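PDB 3K6K: Esterase/lipase from Uncultured bacterium, which probably hydrolyses carboxylic ester bonds, as an esterase of the hormone-sensitive lipase family with an alpha/beta hydrolase fold. Local coordinates for residues G89-G94 with E217-G222. Residues are numbered along the deposited sequence; the frame is centred on the assembly and turned at random.
Sequences GGYISG and ELYVGG
Tyr91 and Tyr219 lay their rings face to face in an offset (parallel-displaced) stack, with centroids 3.7 Å apart and planes only 11° from parallel. CD2 of Tyr91 sits over the middle of the Tyr219 ring, 3.3 Å from its CZ, and CE1 of Tyr219 lies over that of Tyr91 in return. CB of Tyr91 also lies over that face of Tyr219, a CH-pi contact 3.9 Å from the ring centroid. Tyr219 reaches the loop from the last turn of helix 209-220 with CG swung opposite the backbone N (chi1 -175°), which carries the ring out from the helix to lie against Tyr91. Both phenol oxygens end at one water, 3.0 Å from Tyr91 OH and 2.8 Å from Tyr219 OH, which ties the two rings together at their far ends. A leucine in place of Tyr219 would probably leave one face of Tyr91 without its aromatic partner and the bridging water without one of its two hydroxyls. Beside the stack, CG2 of Ile92 rests on CB of Leu218 at 4.0 Å, a looser apolar contact at the more exposed margin. The loop is folded back on itself, Gly89 O accepting from both Ile92 N and Ser93 OG, and Leu162 of helix 158-172 touches both tyrosines. Gly89 and Gly90 close the HGGG sequence begun by His87, and the Tyr91 side chain lies near, without touching, the probable nucleophile elbow at Ser157; as in hormone-sensitive lipase relatives, this glycine-rich loop after strand 82-86 probably lines the oxyanion hole.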
loop_
_atom_site.group_PDB
_atom_site.type_symbol
_atom_site.label_atom_id
_atom_site.label_comp_id
_atom_site.label_asym_id
_atom_site.label_seq_id
_atom_site.Cartn_x
_atom_site.Cartn_y
_atom_site.Cartn_z
ATOM N N GLY A 89 20.293 3.130 -9.247
ATOM C CA GLY A 89 21.439 2.473 -9.863
ATOM C C GLY A 89 22.339 1.788 -8.835
ATOM O O GLY A 89 23.569 1.694 -9.006
ATOM N N GLY A 90 21.742 1.288 -7.758
ATOM C CA GLY A 90 22.491 0.446 -6.843
ATOM C C GLY A 90 23.546 1.149 -6.012
ATOM O O GLY A 90 24.425 0.490 -5.470
ATOM N N TYR A 91 23.438 2.473 -5.906
ATOM C CA TYR A 91 24.421 3.344 -5.293
ATOM C C TYR A 91 25.737 3.351 -6.077
ATOM O O TYR A 91 26.701 3.982 -5.645
ATOM C CB TYR A 91 24.683 2.985 -3.847
ATOM C CG TYR A 91 23.511 3.167 -2.895
ATOM C CD1 TYR A 91 22.670 2.103 -2.559
ATOM C CD2 TYR A 91 23.261 4.402 -2.308
ATOM C CE1 TYR A 91 21.634 2.269 -1.645
ATOM C CE2 TYR A 91 22.225 4.580 -1.406
ATOM C CZ TYR A 91 21.406 3.525 -1.081
ATOM O OH TYR A 91 20.361 3.751 -0.172
ATOM N N ILE A 92 25.797 2.703 -7.241
ATOM C CA ILE A 92 27.078 2.651 -7.943
ATOM C C ILE A 92 27.017 3.182 -9.362
ATOM O O ILE A 92 28.051 3.257 -10.026
ATOM C CB ILE A 92 27.712 1.225 -7.950
ATOM C CG1 ILE A 92 26.801 0.243 -8.642
ATOM C CG2 ILE A 92 27.954 0.700 -6.533
ATOM C CD1 ILE A 92 27.530 -1.047 -9.102
ATOM N N SER A 93 25.831 3.543 -9.843
ATOM C CA SER A 93 25.678 4.089 -11.174
ATOM C C SER A 93 24.479 5.001 -11.224
ATOM O O SER A 93 23.753 5.132 -10.244
ATOM C CB SER A 93 25.485 2.980 -12.170
ATOM O OG SER A 93 24.586 2.014 -11.642
ATOM N N GLY A 94 24.281 5.640 -12.368
ATOM C CA GLY A 94 23.077 6.334 -12.647
ATOM C C GLY A 94 23.471 7.781 -12.614
ATOM O O GLY A 94 24.555 8.077 -12.152
ATOM N N GLU A 217 27.871 -4.157 -1.906
ATOM C CA GLU A 217 29.026 -4.169 -1.023
ATOM C C GLU A 217 29.870 -2.917 -1.255
ATOM O O GLU A 217 30.347 -2.313 -0.312
ATOM C CB GLU A 217 29.850 -5.438 -1.184
ATOM C CG GLU A 217 30.973 -5.589 -0.125
ATOM C CD GLU A 217 30.455 -5.679 1.324
ATOM O OE1 GLU A 217 30.756 -4.747 2.121
ATOM O OE2 GLU A 217 29.748 -6.671 1.662
ATOM N N LEU A 218 29.999 -2.498 -2.510
ATOM C CA LEU A 218 30.768 -1.282 -2.824
ATOM C C LEU A 218 30.293 -0.047 -2.053
ATOM O O LEU A 218 31.084 0.843 -1.708
ATOM C CB LEU A 218 30.826 -1.021 -4.340
ATOM C CG LEU A 218 31.307 -2.220 -5.182
ATOM C CD1 LEU A 218 31.001 -2.063 -6.699
ATOM C CD2 LEU A 218 32.801 -2.579 -4.936
ATOM N N TYR A 219 28.998 0.001 -1.769
ATOM C CA TYR A 219 28.446 1.104 -1.021
ATOM C C TYR A 219 28.680 0.935 0.478
ATOM O O TYR A 219 29.096 1.875 1.148
ATOM C CB TYR A 219 26.956 1.197 -1.292
ATOM C CG TYR A 219 26.286 2.392 -0.655
ATOM C CD1 TYR A 219 25.205 2.223 0.229
ATOM C CD2 TYR A 219 26.723 3.696 -0.947
ATOM C CE1 TYR A 219 24.572 3.320 0.809
ATOM C CE2 TYR A 219 26.112 4.796 -0.371
ATOM C CZ TYR A 219 25.014 4.599 0.491
ATOM O OH TYR A 219 24.406 5.692 1.041
ATOM N N VAL A 220 28.396 -0.265 0.976
ATOM C CA VAL A 220 28.457 -0.602 2.393
ATOM C C VAL A 220 29.904 -0.609 2.876
ATOM O O VAL A 220 30.338 0.261 3.662
ATOM C CB VAL A 220 27.870 -1.987 2.633
ATOM C CG1 VAL A 220 28.035 -2.362 4.035
ATOM C CG2 VAL A 220 26.385 -2.026 2.296
ATOM N N GLY A 221 30.618 -1.627 2.388
ATOM C CA GLY A 221 32.068 -1.833 2.536
ATOM C C GLY A 221 32.793 -1.727 3.870
ATOM O O GLY A 221 33.613 -0.843 4.068
ATOM N N GLY A 222 32.479 -2.617 4.789
ATOM C CA GLY A 222 33.080 -2.493 6.107
ATOM C C GLY A 222 31.950 -2.089 7.038
ATOM O O GLY A 222 31.810 -2.699 8.099
HETATM O O HOH W 1 21.919 5.072 2.060
#